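Local coordinates for protein shikimate dehydrogenase (NADP(+)) (Peptoclostridium difficile, PDB 5DZS) that probably catalyses the reversible NADPH-linked reduction of 3-dehydroshikimate to shikimate, a step in chorismate biosynthesis, at residues Lys119-Gly125 / Asp176-Thr182; Lys144-Arg150 / Lys161-Tyr167; Leu170-Gly175 / Ile199-Phe203; Val190-Val195 / Glu215-Ile221. All blocks are in the same frame, centred on the assembly; numbering follows the deposited sequence. Where two conformers were deposited one is given.

Interaction 1 of 4, residues Lys119-Gly125 / Asp176-Thr182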
# COMPACT_ATOMS: atom_id res chain seq x y z
N LYS B 119 -17.00 11.65 23.08
CA LYS B 119 -16.77 10.98 24.35
C LYS B 119 -15.52 11.48 25.09
O LYS B 119 -14.79 12.33 24.59
CB LYS B 119 -16.72 9.47 24.15
CG LYS B 119 -18.07 8.93 23.71
CD LYS B 119 -18.09 7.42 23.66
CE LYS B 119 -19.46 6.93 23.24
NZ LYS B 119 -19.49 5.46 23.03
N VAL B 120 -15.33 10.96 26.29
CA VAL B 120 -14.18 11.30 27.12
C VAL B 120 -13.37 10.02 27.24
O VAL B 120 -13.92 8.97 27.59
CB VAL B 120 -14.59 11.78 28.53
CG1 VAL B 120 -13.36 12.09 29.38
CG2 VAL B 120 -15.49 13.00 28.44
N ALA B 121 -12.08 10.09 26.94
CA ALA B 121 -11.22 8.91 27.01
C ALA B 121 -9.89 9.22 27.67
O ALA B 121 -9.40 10.35 27.65
CB ALA B 121 -10.98 8.34 25.62
N VAL B 122 -9.33 8.17 28.26
CA VAL B 122 -8.03 8.23 28.88
C VAL B 122 -7.18 7.13 28.27
O VAL B 122 -7.63 5.99 28.16
CB VAL B 122 -8.11 8.00 30.40
CG1 VAL B 122 -6.71 7.84 31.00
CG2 VAL B 122 -8.86 9.13 31.06
N ILE B 123 -5.98 7.49 27.85
CA ILE B 123 -5.00 6.53 27.36
C ILE B 123 -3.96 6.34 28.46
O ILE B 123 -3.42 7.33 28.98
CB ILE B 123 -4.25 7.01 26.11
CG1 ILE B 123 -5.22 7.15 24.93
CG2 ILE B 123 -3.12 6.03 25.77
CD1 ILE B 123 -4.65 7.91 23.75
N LEU B 124 -3.69 5.10 28.82
CA LEU B 124 -2.67 4.78 29.80
C LEU B 124 -1.37 4.48 29.09
O LEU B 124 -1.30 3.52 28.29
CB LEU B 124 -3.07 3.56 30.62
CG LEU B 124 -4.41 3.61 31.33
CD1 LEU B 124 -4.68 2.26 31.99
CD2 LEU B 124 -4.42 4.75 32.34
N GLY B 125 -0.34 5.28 29.37
CA GLY B 125 0.98 5.08 28.79
C GLY B 125 1.33 6.05 27.68
O GLY B 125 0.45 6.72 27.12
N ASP B 176 -15.72 7.97 29.60
CA ASP B 176 -16.35 6.86 28.88
C ASP B 176 -15.40 5.69 28.67
O ASP B 176 -15.72 4.55 29.00
CB ASP B 176 -16.82 7.34 27.51
CG ASP B 176 -17.91 8.38 27.60
OD1 ASP B 176 -19.04 8.00 27.95
OD2 ASP B 176 -17.64 9.57 27.31
N ILE B 177 -14.23 5.98 28.11
CA ILE B 177 -13.26 4.96 27.73
C ILE B 177 -11.90 5.08 28.39
O ILE B 177 -11.35 6.17 28.52
CB ILE B 177 -13.00 5.05 26.20
CG1 ILE B 177 -14.28 4.76 25.42
CG2 ILE B 177 -11.88 4.12 25.77
CD1 ILE B 177 -14.22 5.21 23.97
N ILE B 178 -11.38 3.94 28.85
CA ILE B 178 -10.01 3.88 29.35
C ILE B 178 -9.31 2.80 28.53
O ILE B 178 -9.75 1.64 28.46
CB ILE B 178 -9.92 3.68 30.88
CG1 ILE B 178 -8.46 3.80 31.34
CG2 ILE B 178 -10.55 2.37 31.32
CD1 ILE B 178 -8.31 3.90 32.85
N LEU B 179 -8.21 3.20 27.91
CA LEU B 179 -7.45 2.33 27.02
C LEU B 179 -6.04 2.10 27.57
O LEU B 179 -5.30 3.06 27.87
CB LEU B 179 -7.43 2.94 25.63
CG LEU B 179 -6.72 2.14 24.51
CD1 LEU B 179 -7.35 2.40 23.15
CD2 LEU B 179 -5.23 2.40 24.48
N ASN B 180 -5.69 0.83 27.73
CA ASN B 180 -4.37 0.47 28.21
C ASN B 180 -3.35 0.31 27.08
O ASN B 180 -3.42 -0.67 26.31
CB ASN B 180 -4.40 -0.85 28.98
CG ASN B 180 -3.02 -1.26 29.45
OD1 ASN B 180 -2.23 -0.42 29.89
ND2 ASN B 180 -2.71 -2.55 29.33
N ALA B 181 -2.42 1.24 26.99
CA ALA B 181 -1.33 1.19 26.02
C ALA B 181 0.02 0.91 26.71
O ALA B 181 1.07 1.14 26.12
CB ALA B 181 -1.25 2.48 25.23
N THR B 182 -0.03 0.41 27.95
CA THR B 182 1.18 0.09 28.72
C THR B 182 1.51 -1.39 28.55
O THR B 182 0.64 -2.17 28.17
CB THR B 182 1.02 0.37 30.22
OG1 THR B 182 0.21 -0.64 30.85
CG2 THR B 182 0.43 1.75 30.47
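Ala121 to Leu124 run alongside Ile177 to Asn180 as parallel neighbours at the centre of a Rossmann-fold sheet, whose 3-2-1-4-5-6 strand order sets the first strand beside the fourth. The backbones join through bonds such as Leu124 N to Leu179 O (2.8 Å). On the face carrying Ala121 and Ile123, the small Ala121 forms a dip flanked by the branched Ile177 beside it, CB to CB 3.9 Å. Farther along, the CG2 branch of Ile123 meets Ala181 CB at 4.0 Å, and Phe137 of helix 128-139 covers both Ile123 and Leu179. On the face of Val122 and Leu124, Leu124, with CG beside its own backbone N (chi1 -55°), turns its fork to Ile178, whose CD1 tip lies 4.0 Å from Leu124 CD2 and 4.1 Å from Leu124 CD1. Beta-branched and leucine side chains thus fill both faces. Beyond the strands, Thr182 CG2 nestles 3.8 Å from Gly125 CA; glycine suits the place because its backbone angles, with phi at 104°, call for it. At the other end, Asp176 extends the pairing with its side chain: OD2 accepts from Val120 N through its anti lone pair, 2.9 Å and 162°.

Interaction 2 of 4, residues Lys144-Arg150 / Lys161-Tyr167. With SO4 (sulfate ion), chain E.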
# COMPACT_ATOMS: atom_id res chain seq x y z
N LYS B 144 -12.92 14.92 24.90
CA LYS B 144 -11.88 15.17 25.88
C LYS B 144 -10.92 13.98 25.87
O LYS B 144 -11.37 12.85 25.98
CB LYS B 144 -12.53 15.28 27.26
CG LYS B 144 -11.64 15.75 28.40
CD LYS B 144 -11.39 17.25 28.35
CE LYS B 144 -10.79 17.74 29.65
NZ LYS B 144 -10.49 19.20 29.64
N LEU B 145 -9.62 14.24 25.74
CA LEU B 145 -8.60 13.16 25.74
C LEU B 145 -7.46 13.42 26.73
O LEU B 145 -6.80 14.46 26.68
CB LEU B 145 -8.01 12.98 24.34
CG LEU B 145 -6.97 11.86 24.21
CD1 LEU B 145 -7.59 10.50 24.53
CD2 LEU B 145 -6.34 11.84 22.83
N TYR B 146 -7.24 12.45 27.62
CA TYR B 146 -6.14 12.51 28.57
C TYR B 146 -5.17 11.37 28.26
O TYR B 146 -5.58 10.31 27.78
CB TYR B 146 -6.62 12.28 30.01
CG TYR B 146 -7.70 13.21 30.54
CD1 TYR B 146 -9.05 12.93 30.34
CD2 TYR B 146 -7.38 14.32 31.31
CE1 TYR B 146 -10.05 13.75 30.85
CE2 TYR B 146 -8.37 15.15 31.83
CZ TYR B 146 -9.70 14.86 31.59
OH TYR B 146 -10.68 15.68 32.11
N VAL B 147 -3.89 11.60 28.52
CA VAL B 147 -2.87 10.56 28.39
C VAL B 147 -2.17 10.54 29.74
O VAL B 147 -1.66 11.57 30.19
CB VAL B 147 -1.86 10.85 27.27
CG1 VAL B 147 -0.79 9.77 27.23
CG2 VAL B 147 -2.57 10.93 25.93
N SER B 148 -2.19 9.39 30.41
CA SER B 148 -1.60 9.25 31.75
C SER B 148 -0.20 8.64 31.72
O SER B 148 0.03 7.64 31.05
CB SER B 148 -2.50 8.39 32.63
OG SER B 148 -2.07 8.44 33.98
N THR B 149 0.72 9.26 32.46
CA THR B 149 2.11 8.81 32.53
C THR B 149 2.53 8.78 34.00
O THR B 149 1.95 9.49 34.82
CB THR B 149 3.03 9.73 31.69
OG1 THR B 149 4.36 9.19 31.66
CG2 THR B 149 3.05 11.15 32.25
N ARG B 150 3.53 7.96 34.32
CA ARG B 150 4.02 7.86 35.70
C ARG B 150 4.67 9.17 36.16
O ARG B 150 4.53 9.57 37.32
CB ARG B 150 5.00 6.70 35.86
CG ARG B 150 4.40 5.33 35.60
CD ARG B 150 3.26 4.98 36.55
NE ARG B 150 2.67 3.68 36.21
CZ ARG B 150 1.61 3.14 36.81
NH1 ARG B 150 1.16 1.96 36.42
NH2 ARG B 150 1.00 3.79 37.79
N LYS B 161 -4.46 19.33 22.19
CA LYS B 161 -5.81 19.02 22.66
C LYS B 161 -5.77 17.92 23.74
O LYS B 161 -6.62 17.89 24.62
CB LYS B 161 -6.69 18.58 21.49
CG LYS B 161 -8.10 18.17 21.89
CD LYS B 161 -8.97 17.89 20.68
CE LYS B 161 -10.32 17.32 21.08
NZ LYS B 161 -11.07 18.21 22.00
N ALA B 162 -4.79 17.03 23.65
CA ALA B 162 -4.64 15.96 24.64
C ALA B 162 -4.03 16.52 25.93
O ALA B 162 -3.11 17.35 25.88
CB ALA B 162 -3.77 14.84 24.09
N ILE B 163 -4.53 16.08 27.08
CA ILE B 163 -4.04 16.55 28.37
C ILE B 163 -3.15 15.51 29.06
O ILE B 163 -3.58 14.39 29.33
CB ILE B 163 -5.21 16.91 29.31
CG1 ILE B 163 -6.18 17.86 28.59
CG2 ILE B 163 -4.70 17.53 30.61
CD1 ILE B 163 -7.44 18.14 29.36
N LEU B 164 -1.92 15.90 29.35
CA LEU B 164 -0.98 15.02 30.02
C LEU B 164 -1.27 15.05 31.51
O LEU B 164 -1.32 16.13 32.12
CB LEU B 164 0.46 15.48 29.76
CG LEU B 164 1.55 14.57 30.35
CD1 LEU B 164 1.59 13.25 29.60
CD2 LEU B 164 2.91 15.26 30.30
N ILE B 165 -1.48 13.87 32.09
CA ILE B 165 -1.73 13.73 33.52
C ILE B 165 -0.89 12.61 34.10
O ILE B 165 -0.28 11.84 33.35
CB ILE B 165 -3.22 13.41 33.82
CG1 ILE B 165 -3.62 12.06 33.19
CG2 ILE B 165 -4.12 14.53 33.32
CD1 ILE B 165 -5.02 11.62 33.54
N ASP B 166 -0.84 12.53 35.43
CA ASP B 166 -0.16 11.42 36.09
C ASP B 166 -1.24 10.56 36.74
O ASP B 166 -2.41 10.93 36.73
CB ASP B 166 0.93 11.88 37.09
CG ASP B 166 0.38 12.65 38.27
OD1 ASP B 166 -0.82 12.52 38.60
OD2 ASP B 166 1.17 13.38 38.89
N TYR B 167 -0.84 9.41 37.28
CA TYR B 167 -1.80 8.46 37.84
C TYR B 167 -2.51 8.96 39.11
O TYR B 167 -3.55 8.41 39.50
CB TYR B 167 -1.13 7.09 38.03
CG TYR B 167 -0.89 6.34 36.73
CD1 TYR B 167 0.09 6.75 35.83
CD2 TYR B 167 -1.65 5.22 36.40
CE1 TYR B 167 0.30 6.06 34.63
CE2 TYR B 167 -1.45 4.54 35.21
CZ TYR B 167 -0.47 4.96 34.33
OH TYR B 167 -0.25 4.27 33.14
S SO4 E . 4.02 5.59 31.19
O1 SO4 E . 2.60 5.51 31.60
O2 SO4 E . 4.86 5.60 32.41
O3 SO4 E . 4.36 4.43 30.34
O4 SO4 E . 4.26 6.83 30.42
O HOH W 1 2.12 8.72 38.41
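Tyr146, Val147 and Ser148 pair with Ile163, Leu164 and Ile165 as parallel strands at the margin of the Rossmann sheet, where 163-166 is the outermost strand within the chain. Four backbone hydrogen bonds, among them Ile163 N to Leu145 O (2.8 Å), join the two. On the face of Tyr146, its ring lies alongside Ile163 and obliquely to Ile165, with CD2 3.8 Å from Ile165 CG2. Ile165 CG1 sits between its backbone N and carbonyl carbon (chi1 62°), which brings it against the neighbouring strand, 3.9 Å from Ser148 CB. On the reverse face Thr149 CG2 touches Leu164 CD1 at 3.7 Å.

Beyond the strands Tyr167 is held between two polar groups. Ser148 OG lies 3.3 Å above one face of its ring, toward the rim. On the opposite face, in one of two deposited Arg150 conformers, the guanidinium stacks as a cation-pi contact, centres 3.6 Å apart and planes 15° apart, and its NH1 also bonds Pro194 O. Ser148 OG is buried here with no hydrogen-bond partner in the model; its small size lets it fit against the ring.

The strand end also receives a sulfate, probably from the crystallisation liquor: Thr149 OG1 donates to its O4 at 2.7 Å, Thr126 OG1 holds it too, and Arg150 N adds a weak bond. Hydroxyls at the C-terminal ends of the first two strands, with Arg150, make a pocket suited to an anion, consistent with the place where such folds bind the 2'-phosphate of NADP.

Interaction 3 of 4, residues Leu170-Gly175 / Ile199-Phe203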
# COMPACT_ATOMS: atom_id res chain seq x y z
N LEU B 170 -5.36 11.06 37.77
CA LEU B 170 -6.32 10.15 37.17
C LEU B 170 -7.38 9.67 38.14
O LEU B 170 -8.48 9.31 37.73
CB LEU B 170 -5.58 8.94 36.58
CG LEU B 170 -6.44 7.86 35.93
CD1 LEU B 170 -7.29 8.42 34.79
CD2 LEU B 170 -5.55 6.74 35.41
N LYS B 171 -7.05 9.68 39.44
CA LYS B 171 -7.97 9.24 40.47
C LYS B 171 -9.27 10.04 40.47
O LYS B 171 -10.31 9.52 40.87
CB LYS B 171 -7.33 9.36 41.86
CG LYS B 171 -6.11 8.48 42.11
CD LYS B 171 -5.61 8.65 43.54
CE LYS B 171 -4.37 7.80 43.80
NZ LYS B 171 -3.82 8.00 45.16
N HIS B 172 -9.21 11.29 40.01
CA HIS B 172 -10.38 12.17 39.99
C HIS B 172 -11.00 12.37 38.60
O HIS B 172 -11.84 13.26 38.43
CB HIS B 172 -10.01 13.54 40.57
CG HIS B 172 -9.19 13.46 41.82
ND1 HIS B 172 -9.73 13.12 43.04
CD2 HIS B 172 -7.87 13.66 42.04
CE1 HIS B 172 -8.78 13.11 43.96
NE2 HIS B 172 -7.64 13.44 43.37
N ILE B 173 -10.60 11.57 37.62
CA ILE B 173 -11.18 11.70 36.28
C ILE B 173 -12.24 10.63 36.03
O ILE B 173 -12.03 9.44 36.30
CB ILE B 173 -10.11 11.61 35.15
CG1 ILE B 173 -9.38 12.94 34.98
CG2 ILE B 173 -10.77 11.36 33.80
CD1 ILE B 173 -8.65 13.43 36.20
N LYS B 174 -13.37 11.08 35.50
CA LYS B 174 -14.47 10.19 35.15
C LYS B 174 -14.67 10.32 33.64
O LYS B 174 -14.69 11.43 33.11
CB LYS B 174 -15.74 10.58 35.91
CG LYS B 174 -15.52 10.73 37.41
CD LYS B 174 -16.77 11.18 38.17
CE LYS B 174 -17.75 10.05 38.46
NZ LYS B 174 -18.39 9.46 37.25
N GLY B 175 -14.79 9.20 32.94
CA GLY B 175 -14.98 9.24 31.49
C GLY B 175 -15.66 8.02 30.92
O GLY B 175 -16.11 7.14 31.66
N ILE B 199 -10.15 3.40 39.99
CA ILE B 199 -10.06 4.18 38.75
C ILE B 199 -10.91 3.51 37.68
O ILE B 199 -11.65 4.17 36.96
CB ILE B 199 -8.60 4.33 38.27
CG1 ILE B 199 -7.83 5.28 39.21
CG2 ILE B 199 -8.54 4.86 36.83
CD1 ILE B 199 -6.34 5.34 38.94
N ILE B 200 -10.82 2.18 37.60
CA ILE B 200 -11.61 1.43 36.61
C ILE B 200 -13.10 1.66 36.82
O ILE B 200 -13.87 1.72 35.87
CB ILE B 200 -11.30 -0.08 36.67
CG1 ILE B 200 -9.86 -0.32 36.20
CG2 ILE B 200 -12.27 -0.85 35.77
CD1 ILE B 200 -9.39 -1.76 36.28
N GLN B 201 -13.50 1.83 38.07
CA GLN B 201 -14.90 2.07 38.37
C GLN B 201 -15.43 3.36 37.72
O GLN B 201 -16.63 3.46 37.46
CB GLN B 201 -15.09 2.10 39.88
CG GLN B 201 -16.53 2.09 40.33
CD GLN B 201 -16.64 1.91 41.82
OE1 GLN B 201 -15.63 1.74 42.51
NE2 GLN B 201 -17.86 1.95 42.34
N ASN B 202 -14.55 4.31 37.42
CA ASN B 202 -14.97 5.60 36.83
C ASN B 202 -15.12 5.63 35.31
O ASN B 202 -15.31 6.70 34.73
CB ASN B 202 -14.02 6.73 37.27
CG ASN B 202 -14.04 6.98 38.76
OD1 ASN B 202 -15.03 6.69 39.44
ND2 ASN B 202 -12.96 7.55 39.28
N PHE B 203 -15.04 4.46 34.66
CA PHE B 203 -15.17 4.38 33.20
C PHE B 203 -16.20 3.33 32.82
O PHE B 203 -16.49 2.44 33.61
CB PHE B 203 -13.79 4.12 32.56
CG PHE B 203 -12.85 5.27 32.74
CD1 PHE B 203 -12.13 5.41 33.92
CD2 PHE B 203 -12.75 6.27 31.78
CE1 PHE B 203 -11.31 6.51 34.12
CE2 PHE B 203 -11.92 7.36 31.97
CZ PHE B 203 -11.20 7.48 33.14
O HOH W 2 -10.41 7.69 37.77
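Phe203 turns one ring face to the backbone of Gly175, whose N lies 3.5 Å from CE2 of the ring. Glycine suits the place, because its bare backbone can lie close against the ring face. Beside its own backbone N (chi1 -66°), CG of Phe203 carries the ring to the loop 170-175 and on to Val122 and Ile178 of the sheet. There the CG2 branch of Ile173 crosses the ring obliquely and meets CZ at 4.0 Å. At the far side of the contact Leu170 and Ile199 cross at about a right angle: Leu170 CG and CD2 both rest on CG2 and CD1 of Ile199, with CG of Leu170 3.8 Å from CG2 of Ile199.

Between these apolar ends sits Asn202, the third residue of a type I turn from Ile200 to Phe203. Its CB lies 3.5 Å from Ile173 O, and its ND2 donates to a water that in turn donates to Ile173 O and to Leu170 O, so the amide is linked through water to two loop carbonyls. The backbones also meet directly: Gly175 N donates to Asn202 O (3.1 Å, 159°), and a CA-H...O contact runs from Phe203 CA to Gly175 O.

Both segments are the approaches to neighbouring parallel strands, 177-180 and 205-208, and the pairing of Gly175 with Asn202 and Phe203 begins their meeting. It belongs to the Rossmann fold at the N-terminal end of the strands, away from the annotated sites.

Interaction 4 of 4, residues Val190-Val195 / Glu215-Ile221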
# COMPACT_ATOMS: atom_id res chain seq x y z
N VAL B 190 0.22 -11.63 35.16
CA VAL B 190 -1.11 -11.43 34.59
C VAL B 190 -2.13 -10.98 35.65
O VAL B 190 -3.26 -10.62 35.31
CB VAL B 190 -1.63 -12.72 33.90
CG1 VAL B 190 -0.65 -13.15 32.81
CG2 VAL B 190 -1.86 -13.84 34.90
N GLY B 191 -1.72 -11.01 36.92
CA GLY B 191 -2.59 -10.60 38.03
C GLY B 191 -2.44 -9.15 38.46
O GLY B 191 -2.97 -8.76 39.50
N ILE B 192 -1.72 -8.35 37.67
CA ILE B 192 -1.52 -6.92 37.96
C ILE B 192 -2.09 -6.02 36.86
O ILE B 192 -1.86 -6.25 35.68
CB ILE B 192 -0.03 -6.58 38.16
CG1 ILE B 192 0.47 -7.24 39.46
CG2 ILE B 192 0.18 -5.07 38.24
CD1 ILE B 192 1.93 -6.99 39.76
N SER B 193 -2.81 -5.00 37.30
CA SER B 193 -3.44 -4.02 36.43
C SER B 193 -2.70 -2.69 36.51
O SER B 193 -2.22 -2.32 37.58
CB SER B 193 -4.89 -3.82 36.87
OG SER B 193 -5.47 -2.70 36.24
N PRO B 194 -2.61 -1.96 35.40
CA PRO B 194 -1.93 -0.65 35.42
C PRO B 194 -2.66 0.39 36.28
O PRO B 194 -2.06 1.41 36.65
CB PRO B 194 -1.94 -0.22 33.95
CG PRO B 194 -3.06 -0.98 33.33
CD PRO B 194 -3.12 -2.29 34.06
N VAL B 195 -3.93 0.14 36.56
CA VAL B 195 -4.73 1.04 37.38
C VAL B 195 -5.57 0.26 38.37
O VAL B 195 -5.94 -0.90 38.13
CB VAL B 195 -5.66 1.94 36.54
CG1 VAL B 195 -4.84 2.94 35.75
CG2 VAL B 195 -6.56 1.11 35.63
N GLU B 215 -6.33 -13.94 30.12
CA GLU B 215 -7.06 -12.71 30.44
C GLU B 215 -6.32 -11.81 31.43
O GLU B 215 -5.90 -12.24 32.50
CB GLU B 215 -8.47 -13.01 30.96
CG GLU B 215 -9.32 -11.75 31.10
CD GLU B 215 -10.77 -12.06 31.40
OE1 GLU B 215 -11.03 -13.05 32.11
OE2 GLU B 215 -11.64 -11.30 30.94
N THR B 216 -6.20 -10.54 31.06
CA THR B 216 -5.51 -9.56 31.90
C THR B 216 -6.32 -9.18 33.14
O THR B 216 -7.56 -9.23 33.13
CB THR B 216 -5.24 -8.27 31.11
OG1 THR B 216 -6.49 -7.66 30.75
CG2 THR B 216 -4.42 -8.56 29.87
N GLU B 217 -5.63 -8.79 34.20
CA GLU B 217 -6.28 -8.37 35.42
C GLU B 217 -7.13 -7.13 35.15
O GLU B 217 -8.22 -6.97 35.69
CB GLU B 217 -5.24 -8.09 36.51
CG GLU B 217 -5.82 -7.70 37.86
CD GLU B 217 -6.62 -8.81 38.54
OE1 GLU B 217 -6.66 -9.93 38.00
OE2 GLU B 217 -7.19 -8.56 39.62
N PHE B 218 -6.61 -6.26 34.29
CA PHE B 218 -7.31 -5.03 33.88
C PHE B 218 -8.72 -5.36 33.39
O PHE B 218 -9.70 -4.83 33.90
CB PHE B 218 -6.46 -4.34 32.81
CG PHE B 218 -7.05 -3.08 32.22
CD1 PHE B 218 -7.20 -1.94 32.97
CD2 PHE B 218 -7.34 -3.02 30.86
CE1 PHE B 218 -7.71 -0.77 32.41
CE2 PHE B 218 -7.84 -1.86 30.28
CZ PHE B 218 -8.03 -0.73 31.06
N LEU B 219 -8.82 -6.26 32.41
CA LEU B 219 -10.13 -6.65 31.88
C LEU B 219 -10.89 -7.56 32.83
O LEU B 219 -12.12 -7.56 32.85
CB LEU B 219 -9.99 -7.33 30.51
CG LEU B 219 -9.38 -6.46 29.42
CD1 LEU B 219 -9.44 -7.18 28.08
CD2 LEU B 219 -10.09 -5.12 29.35
N ARG B 220 -10.16 -8.35 33.61
CA ARG B 220 -10.78 -9.23 34.57
C ARG B 220 -11.48 -8.38 35.64
O ARG B 220 -12.59 -8.69 36.05
CB ARG B 220 -9.75 -10.22 35.13
CG ARG B 220 -10.24 -11.18 36.20
CD ARG B 220 -9.54 -12.54 36.09
NE ARG B 220 -8.13 -12.45 35.68
CZ ARG B 220 -7.07 -12.73 36.45
NH1 ARG B 220 -5.84 -12.60 35.95
NH2 ARG B 220 -7.22 -13.13 37.71
N ILE B 221 -10.85 -7.26 36.03
CA ILE B 221 -11.48 -6.34 36.99
C ILE B 221 -12.68 -5.64 36.35
O ILE B 221 -13.70 -5.41 37.00
CB ILE B 221 -10.48 -5.27 37.51
CG1 ILE B 221 -9.40 -5.92 38.39
CG2 ILE B 221 -11.21 -4.21 38.35
CD1 ILE B 221 -8.26 -4.98 38.75
O HOH W 3 -3.78 -6.08 33.61
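Glu217 and Phe218, in the first turn of a Rossmann-domain helix, 217-224, receive the loop 190-195. Thr216 is the N-cap, its OG1 accepting from Leu219 N and so capping the helix start, with Asp208 OD2 as a second partner. Glu217 folds over the loop: CG is anti to the backbone N (chi1 -177°) and the chain then bends, so the aliphatic part packs on the Gly191 backbone, with CG 3.5 Å from Gly191 O. The carboxylate ends over a guanidinium face, Glu217 OE1 lying 3.3 Å from Arg220 NH2, a salt bridge of charges rather than a directed bond. An acidic residue here is also favoured, probably, by the helix dipole.

Phe218 is buried against Ile178 and Leu206 of the sheet. Pro194 meets it at about a right angle, CD 4.1 Å from Phe218 CB, while Val195 CG2 reaches the ring edge, 3.9 Å from CE1. Val190, though poorly ordered, offers its carbonyl to the helix start in a weak bond from Glu217 N (3.2 Å). The N-H of Phe218, next in the first turn, donates to a water that in turn donates to Ile192 O. Serine suits position 193, small enough to pack and able to bond back to its own loop: Ser193 CB touches Ile221 CD1 at 4.0 Å, and its hydroxyl, near the edge of the Phe218 ring, turns back to the loop, where OG donates in the carbonyl plane to a lone pair of Val195 O at 2.7 Å.

In the fold
From the N terminus, strand 120-124 comes first, then 144-149 and 163-166, so interaction 2 closes a short loop nested inside the larger one that interaction 1 closes at strand 177-180. Interaction 3 crosses interaction 1: its first segment, 170-175, lies within that loop, its second follows it. Interaction 4 opens after 182 and closes at 221, and it alternates with interaction 3. Interactions 1 and 2 tie four neighbouring strands, Ile123 probably bonding through its backbone to Ser148 and Tyr146. Interaction 3 joins the loops leading into strands 177-180 and 205-208, with Phe203 on Val122, while interaction 4 adds helix 217-224, meeting interaction 2 where Val195 packs on Tyr167.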